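Local coordinates for protein genome packaging NTPase B204 (Sulfolobus turreted icosahedral virus 2, PDB 4KFU) that probably hydrolyses ATP to drive packaging of the viral genome, as a P-loop NTPase of the FtsK-HerA superfamily, at residues A[6-20]-A[143-157]. Numbering follows the deposited sequence.
Sequences IVVLVGRKKSGKSYL and LMPIVYKQADLIIMF. With MG (magnesium ion), chain K; ACP (phosphomethylphosphonic acid adenylate ester), chain E.
Phe157 pushes its ring in under the phosphate-binding loop. Ser15 lies over one face, its OG offset toward the rim, while Val10 O sits at the edge in the ring plane. Ser15 O comes within 3.3 Å of Phe157 CD1, and Gly16 C and the CA of Lys17 also come close to the ring, near CZ and CE2. Chi1 of Phe157 (-67°) sets CG anti to the carbonyl carbon, and from there the ring reaches Ser15 and Gly16. The loop is a Walker A motif: Lys17 NZ lies 2.6 Å from O2B of the bound ATP analogue and also bonds to Gly11 O. Ser18 OG ligates the magnesium.

Behind it, strands 6-10 and 153-156 pair in parallel, the bond from Ile155 N to Val8 O being nearly straight (2.7 Å, 177°); Phe157 N to Val10 O is the last rung of the ladder. At its start Asp152 turns its carboxylate back, OD2 taking Ile6 N on its anti lone pair at 2.8 Å, while Ile6 O accepts from both Asp152 N and Leu153 N. Arg127 forms a salt bridge with the other oxygen, OD1.

On one face Leu9 and Ile155 run side by side, Leu9 CD2 lying 3.6 Å from Ile155 CD1, and Leu20 CD2 meets Ile155 tip to tip. On the other, Val8 splits its methyls: CG2 packs on Val147 CG1 (3.6 Å) and Ala151 CB, whereas CG1 meets CE1 of Tyr148, the two side chains crossing at about a right angle. Val10 CG2 touches that ring at its edge; the phenol OH bonds to Val140 O.

Helix 17-31 thus covers the Leu9 face and helix 145-150 the Val8 face, with strand 6-10 held between strands 131-137 and 153-156 in the central sheet.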
loop_
_atom_site.group_PDB
_atom_site.type_symbol
_atom_site.label_atom_id
_atom_site.label_comp_id
_atom_site.label_asym_id
_atom_site.label_seq_id
_atom_site.Cartn_x
_atom_site.Cartn_y
_atom_site.Cartn_z
ATOM N N ILE A 6 8.188 -2.730 -1.813
ATOM C CA ILE A 6 6.919 -2.195 -2.268
ATOM C C ILE A 6 5.924 -3.358 -2.202
ATOM O O ILE A 6 6.129 -4.411 -2.827
ATOM C CB ILE A 6 6.996 -1.640 -3.692
ATOM C CG1 ILE A 6 7.900 -0.390 -3.711
ATOM C CG2 ILE A 6 5.607 -1.275 -4.182
ATOM C CD1 ILE A 6 8.287 0.113 -5.101
ATOM N N VAL A 7 4.876 -3.183 -1.403
ATOM C CA VAL A 7 3.846 -4.205 -1.243
ATOM C C VAL A 7 2.528 -3.639 -1.734
ATOM O O VAL A 7 2.145 -2.511 -1.386
ATOM C CB VAL A 7 3.694 -4.641 0.224
ATOM C CG1 VAL A 7 2.581 -5.666 0.365
ATOM C CG2 VAL A 7 4.996 -5.204 0.741
ATOM N N VAL A 8 1.833 -4.417 -2.558
ATOM C CA VAL A 8 0.563 -3.974 -3.109
ATOM C C VAL A 8 -0.533 -4.944 -2.702
ATOM O O VAL A 8 -0.419 -6.162 -2.922
ATOM C CB VAL A 8 0.634 -3.849 -4.640
ATOM C CG1 VAL A 8 -0.701 -3.355 -5.198
ATOM C CG2 VAL A 8 1.775 -2.883 -5.034
ATOM N N LEU A 9 -1.581 -4.411 -2.078
ATOM C CA LEU A 9 -2.716 -5.239 -1.687
ATOM C C LEU A 9 -3.921 -4.929 -2.568
ATOM O O LEU A 9 -4.316 -3.766 -2.722
ATOM C CB LEU A 9 -3.096 -4.987 -0.234
ATOM C CG LEU A 9 -1.986 -4.852 0.799
ATOM C CD1 LEU A 9 -2.627 -4.546 2.144
ATOM C CD2 LEU A 9 -1.160 -6.123 0.872
ATOM N N VAL A 10 -4.516 -5.975 -3.133
ATOM C CA VAL A 10 -5.683 -5.817 -3.994
ATOM C C VAL A 10 -6.825 -6.663 -3.462
ATOM O O VAL A 10 -6.669 -7.872 -3.257
ATOM C CB VAL A 10 -5.401 -6.262 -5.425
ATOM C CG1 VAL A 10 -6.629 -5.983 -6.305
ATOM C CG2 VAL A 10 -4.149 -5.547 -5.966
ATOM N N GLY A 11 -7.976 -6.039 -3.247
ATOM C CA GLY A 11 -9.109 -6.790 -2.739
ATOM C C GLY A 11 -10.392 -5.993 -2.740
ATOM O O GLY A 11 -10.375 -4.793 -2.448
ATOM N N ARG A 12 -11.504 -6.661 -3.062
ATOM C CA ARG A 12 -12.819 -6.018 -3.052
ATOM C C ARG A 12 -13.143 -5.404 -1.685
ATOM O O ARG A 12 -12.533 -5.761 -0.665
ATOM C CB ARG A 12 -13.906 -7.030 -3.448
ATOM N N LYS A 13 -14.069 -4.448 -1.665
ATOM C CA LYS A 13 -14.537 -3.885 -0.402
ATOM C C LYS A 13 -14.996 -5.012 0.525
ATOM O O LYS A 13 -15.726 -5.909 0.095
ATOM C CB LYS A 13 -15.681 -2.901 -0.649
ATOM C CG LYS A 13 -16.279 -2.313 0.621
ATOM C CD LYS A 13 -17.286 -1.197 0.325
ATOM C CE LYS A 13 -16.582 0.096 -0.043
ATOM N NZ LYS A 13 -15.522 0.396 0.955
ATOM N N LYS A 14 -14.542 -4.962 1.777
ATOM C CA LYS A 14 -14.797 -5.989 2.788
ATOM C C LYS A 14 -14.036 -7.309 2.563
ATOM O O LYS A 14 -14.306 -8.296 3.249
ATOM C CB LYS A 14 -16.302 -6.269 2.958
ATOM C CG LYS A 14 -17.174 -5.034 3.116
ATOM C CD LYS A 14 -16.871 -4.267 4.402
ATOM C CE LYS A 14 -17.678 -2.964 4.463
ATOM N NZ LYS A 14 -17.597 -2.316 5.805
ATOM N N SER A 15 -13.094 -7.329 1.622
ATOM C CA SER A 15 -12.250 -8.514 1.406
ATOM C C SER A 15 -11.330 -8.832 2.582
ATOM O O SER A 15 -10.985 -9.998 2.806
ATOM C CB SER A 15 -11.395 -8.372 0.144
ATOM O OG SER A 15 -10.516 -7.258 0.257
ATOM N N GLY A 16 -10.904 -7.798 3.309
ATOM C CA GLY A 16 -10.004 -7.993 4.429
ATOM C C GLY A 16 -8.634 -7.374 4.229
ATOM O O GLY A 16 -7.728 -7.613 5.024
ATOM N N LYS A 17 -8.467 -6.563 3.185
ATOM C CA LYS A 17 -7.151 -5.967 2.911
ATOM C C LYS A 17 -6.696 -4.945 3.971
ATOM O O LYS A 17 -5.527 -4.928 4.350
ATOM C CB LYS A 17 -7.095 -5.350 1.503
ATOM C CG LYS A 17 -7.964 -4.115 1.307
ATOM C CD LYS A 17 -8.018 -3.711 -0.157
ATOM C CE LYS A 17 -9.037 -2.597 -0.404
ATOM N NZ LYS A 17 -10.445 -3.117 -0.285
ATOM N N SER A 18 -7.609 -4.097 4.444
ATOM C CA SER A 18 -7.255 -3.133 5.491
ATOM C C SER A 18 -7.037 -3.852 6.810
ATOM O O SER A 18 -6.220 -3.431 7.626
ATOM C CB SER A 18 -8.335 -2.069 5.654
ATOM O OG SER A 18 -8.263 -1.127 4.612
ATOM N N TYR A 19 -7.775 -4.939 7.006
ATOM C CA TYR A 19 -7.618 -5.775 8.195
ATOM C C TYR A 19 -6.206 -6.342 8.223
ATOM O O TYR A 19 -5.564 -6.397 9.270
ATOM C CB TYR A 19 -8.642 -6.904 8.168
ATOM C CG TYR A 19 -8.832 -7.640 9.482
ATOM C CD1 TYR A 19 -9.751 -7.187 10.428
ATOM C CD2 TYR A 19 -8.107 -8.791 9.768
ATOM C CE1 TYR A 19 -9.938 -7.862 11.632
ATOM C CE2 TYR A 19 -8.283 -9.468 10.964
ATOM C CZ TYR A 19 -9.200 -8.998 11.891
ATOM O OH TYR A 19 -9.374 -9.671 13.072
ATOM N N LEU A 20 -5.732 -6.776 7.058
ATOM C CA LEU A 20 -4.349 -7.214 6.886
ATOM C C LEU A 20 -3.343 -6.121 7.291
ATOM O O LEU A 20 -2.342 -6.387 7.963
ATOM C CB LEU A 20 -4.124 -7.615 5.422
ATOM C CG LEU A 20 -3.041 -8.646 5.118
ATOM C CD1 LEU A 20 -3.246 -9.896 5.950
ATOM C CD2 LEU A 20 -3.052 -8.989 3.623
ATOM N N LEU A 143 -5.197 0.765 -10.705
ATOM C CA LEU A 143 -3.866 1.390 -10.635
ATOM C C LEU A 143 -3.056 1.301 -11.927
ATOM O O LEU A 143 -3.285 0.410 -12.747
ATOM C CB LEU A 143 -3.051 0.742 -9.512
ATOM C CG LEU A 143 -3.714 0.625 -8.141
ATOM C CD1 LEU A 143 -2.771 -0.050 -7.155
ATOM C CD2 LEU A 143 -4.160 2.000 -7.627
ATOM N N MET A 144 -2.078 2.199 -12.068
ATOM C CA MET A 144 -1.103 2.126 -13.142
ATOM C C MET A 144 -0.431 0.766 -13.154
ATOM O O MET A 144 0.044 0.309 -12.120
ATOM C CB MET A 144 -0.008 3.187 -12.928
ATOM C CG MET A 144 -0.405 4.590 -13.311
ATOM S SD MET A 144 0.528 5.847 -12.389
ATOM C CE MET A 144 1.896 4.893 -11.814
ATOM N N PRO A 145 -0.401 0.100 -14.321
ATOM C CA PRO A 145 0.248 -1.215 -14.415
ATOM C C PRO A 145 1.697 -1.198 -13.934
ATOM O O PRO A 145 2.155 -2.218 -13.422
ATOM C CB PRO A 145 0.189 -1.523 -15.913
ATOM C CG PRO A 145 -1.014 -0.788 -16.391
ATOM C CD PRO A 145 -1.067 0.479 -15.580
ATOM N N ILE A 146 2.399 -0.069 -14.051
ATOM C CA ILE A 146 3.784 -0.027 -13.563
ATOM C C ILE A 146 3.917 -0.256 -12.060
ATOM O O ILE A 146 4.957 -0.736 -11.595
ATOM C CB ILE A 146 4.560 1.237 -13.998
ATOM C CG1 ILE A 146 3.830 2.519 -13.555
ATOM C CG2 ILE A 146 4.779 1.214 -15.500
ATOM C CD1 ILE A 146 4.695 3.758 -13.676
ATOM N N VAL A 147 2.877 0.071 -11.299
ATOM C CA VAL A 147 2.852 -0.314 -9.881
ATOM C C VAL A 147 3.080 -1.813 -9.686
ATOM O O VAL A 147 3.843 -2.230 -8.804
ATOM C CB VAL A 147 1.524 0.093 -9.183
ATOM C CG1 VAL A 147 1.442 -0.512 -7.781
ATOM C CG2 VAL A 147 1.398 1.607 -9.111
ATOM N N TYR A 148 2.433 -2.642 -10.507
ATOM C CA TYR A 148 2.616 -4.082 -10.340
ATOM C C TYR A 148 3.973 -4.554 -10.854
ATOM O O TYR A 148 4.536 -5.501 -10.310
ATOM C CB TYR A 148 1.466 -4.881 -10.976
ATOM C CG TYR A 148 0.116 -4.415 -10.496
ATOM C CD1 TYR A 148 -0.300 -4.680 -9.202
ATOM C CD2 TYR A 148 -0.734 -3.684 -11.325
ATOM C CE1 TYR A 148 -1.542 -4.244 -8.738
ATOM C CE2 TYR A 148 -1.978 -3.227 -10.864
ATOM C CZ TYR A 148 -2.368 -3.528 -9.564
ATOM O OH TYR A 148 -3.596 -3.103 -9.096
ATOM N N LYS A 149 4.497 -3.903 -11.888
ATOM C CA LYS A 149 5.811 -4.271 -12.402
ATOM C C LYS A 149 6.929 -3.899 -11.418
ATOM O O LYS A 149 7.970 -4.563 -11.356
ATOM C CB LYS A 149 6.065 -3.600 -13.748
ATOM C CG LYS A 149 4.992 -3.865 -14.813
ATOM C CD LYS A 149 4.735 -5.356 -15.013
ATOM C CE LYS A 149 5.961 -6.067 -15.534
ATOM N NZ LYS A 149 5.603 -7.072 -16.581
ATOM N N GLN A 150 6.709 -2.843 -10.640
ATOM C CA GLN A 150 7.724 -2.368 -9.698
ATOM C C GLN A 150 7.592 -2.945 -8.289
ATOM O O GLN A 150 8.485 -2.772 -7.446
ATOM C CB GLN A 150 7.691 -0.835 -9.619
ATOM C CG GLN A 150 8.129 -0.142 -10.892
ATOM C CD GLN A 150 9.504 -0.593 -11.355
ATOM O OE1 GLN A 150 9.651 -1.142 -12.447
ATOM N NE2 GLN A 150 10.517 -0.364 -10.523
ATOM N N ALA A 151 6.481 -3.610 -8.013
ATOM C CA ALA A 151 6.246 -4.158 -6.677
ATOM C C ALA A 151 7.234 -5.284 -6.349
ATOM O O ALA A 151 7.808 -5.903 -7.256
ATOM C CB ALA A 151 4.811 -4.652 -6.566
ATOM N N ASP A 152 7.438 -5.545 -5.058
ATOM C CA ASP A 152 8.198 -6.719 -4.624
ATOM C C ASP A 152 7.249 -7.834 -4.214
ATOM O O ASP A 152 7.546 -9.019 -4.385
ATOM C CB ASP A 152 9.107 -6.377 -3.450
ATOM C CG ASP A 152 10.125 -5.323 -3.800
ATOM O OD1 ASP A 152 11.125 -5.673 -4.468
ATOM O OD2 ASP A 152 9.915 -4.146 -3.427
ATOM N N LEU A 153 6.105 -7.435 -3.667
ATOM C CA LEU A 153 5.083 -8.365 -3.197
ATOM C C LEU A 153 3.717 -7.874 -3.638
ATOM O O LEU A 153 3.383 -6.699 -3.471
ATOM C CB LEU A 153 5.098 -8.462 -1.673
ATOM C CG LEU A 153 6.259 -9.216 -1.020
ATOM C CD1 LEU A 153 6.039 -9.332 0.480
ATOM C CD2 LEU A 153 6.427 -10.600 -1.632
ATOM N N ILE A 154 2.917 -8.766 -4.207
ATOM C CA ILE A 154 1.543 -8.413 -4.555
ATOM C C ILE A 154 0.606 -9.395 -3.867
ATOM O O ILE A 154 0.726 -10.615 -4.041
ATOM C CB ILE A 154 1.303 -8.413 -6.077
ATOM C CG1 ILE A 154 2.322 -7.508 -6.780
ATOM C CG2 ILE A 154 -0.096 -7.947 -6.396
ATOM C CD1 ILE A 154 2.318 -7.660 -8.315
ATOM N N ILE A 155 -0.317 -8.857 -3.074
ATOM C CA ILE A 155 -1.259 -9.680 -2.328
ATOM C C ILE A 155 -2.652 -9.514 -2.927
ATOM O O ILE A 155 -3.095 -8.389 -3.174
ATOM C CB ILE A 155 -1.253 -9.319 -0.823
ATOM C CG1 ILE A 155 0.099 -9.699 -0.202
ATOM C CG2 ILE A 155 -2.407 -10.000 -0.096
ATOM C CD1 ILE A 155 0.225 -9.403 1.269
ATOM N N MET A 156 -3.332 -10.632 -3.190
ATOM C CA MET A 156 -4.644 -10.578 -3.832
ATOM C C MET A 156 -5.684 -11.430 -3.116
ATOM O O MET A 156 -5.393 -12.564 -2.706
ATOM C CB MET A 156 -4.526 -11.023 -5.300
ATOM C CG MET A 156 -3.782 -10.021 -6.171
ATOM S SD MET A 156 -3.243 -10.708 -7.749
ATOM C CE MET A 156 -1.876 -11.695 -7.237
ATOM N N PHE A 157 -6.889 -10.880 -2.960
ATOM C CA PHE A 157 -8.032 -11.648 -2.433
ATOM C C PHE A 157 -8.889 -12.120 -3.607
ATOM O O PHE A 157 -8.591 -11.812 -4.757
ATOM C CB PHE A 157 -8.869 -10.803 -1.465
ATOM C CG PHE A 157 -8.148 -10.462 -0.180
ATOM C CD1 PHE A 157 -8.424 -11.151 0.993
ATOM C CD2 PHE A 157 -7.173 -9.472 -0.153
ATOM C CE1 PHE A 157 -7.752 -10.846 2.194
ATOM C CE2 PHE A 157 -6.494 -9.154 1.051
ATOM C CZ PHE A 157 -6.783 -9.853 2.217
HETATM MG MG MG K . -10.190 -0.740 3.714
HETATM P PG ACP E . -13.208 -0.856 2.931
HETATM O O1G ACP E . -13.527 -0.825 1.360
HETATM O O2G ACP E . -11.745 -0.236 3.150
HETATM O O3G ACP E . -14.229 -0.068 3.669
HETATM P PB ACP E . -11.728 -3.472 3.239
HETATM O O1B ACP E . -10.424 -2.624 3.644
HETATM O O2B ACP E . -11.677 -3.922 1.837
HETATM C C3B ACP E . -13.271 -2.565 3.529
HETATM P PA ACP E . -11.450 -4.718 5.772
HETATM O O1A ACP E . -11.866 -3.365 6.301
HETATM O O2A ACP E . -10.024 -5.204 5.921
HETATM O O3A ACP E . -11.779 -4.785 4.189
HETATM O "O5'" ACP E . -12.366 -5.851 6.454
HETATM C "C5'" ACP E . -13.791 -5.821 6.474
HETATM C "C4'" ACP E . -14.267 -6.733 7.613
HETATM O "O4'" ACP E . -13.952 -8.117 7.408
HETATM C "C3'" ACP E . -13.624 -6.343 8.935
HETATM O "O3'" ACP E . -14.565 -5.616 9.736
HETATM C "C2'" ACP E . -13.296 -7.641 9.635
HETATM O "O2'" ACP E . -14.208 -7.752 10.721
HETATM C "C1'" ACP E . -13.554 -8.755 8.630
HETATM N N9 ACP E . -12.267 -9.475 8.441
HETATM C C8 ACP E . -11.299 -9.134 7.568
HETATM N N7 ACP E . -10.246 -9.994 7.641
HETATM C C5 ACP E . -10.532 -10.902 8.591
HETATM C C6 ACP E . -9.857 -12.086 9.173
HETATM N N6 ACP E . -8.631 -12.487 8.769
HETATM N N1 ACP E . -10.510 -12.756 10.149
HETATM C C2 ACP E . -11.730 -12.376 10.578
HETATM N N3 ACP E . -12.401 -11.316 10.092
HETATM C C4 ACP E . -11.864 -10.552 9.111
HETATM O O HOH W 1 -7.836 -9.303 -5.954
HETATM O O HOH W 2 -9.035 -0.250 2.045
HETATM O O HOH W 3 -9.861 1.314 3.979
HETATM O O HOH W 4 -11.103 -0.754 5.583
#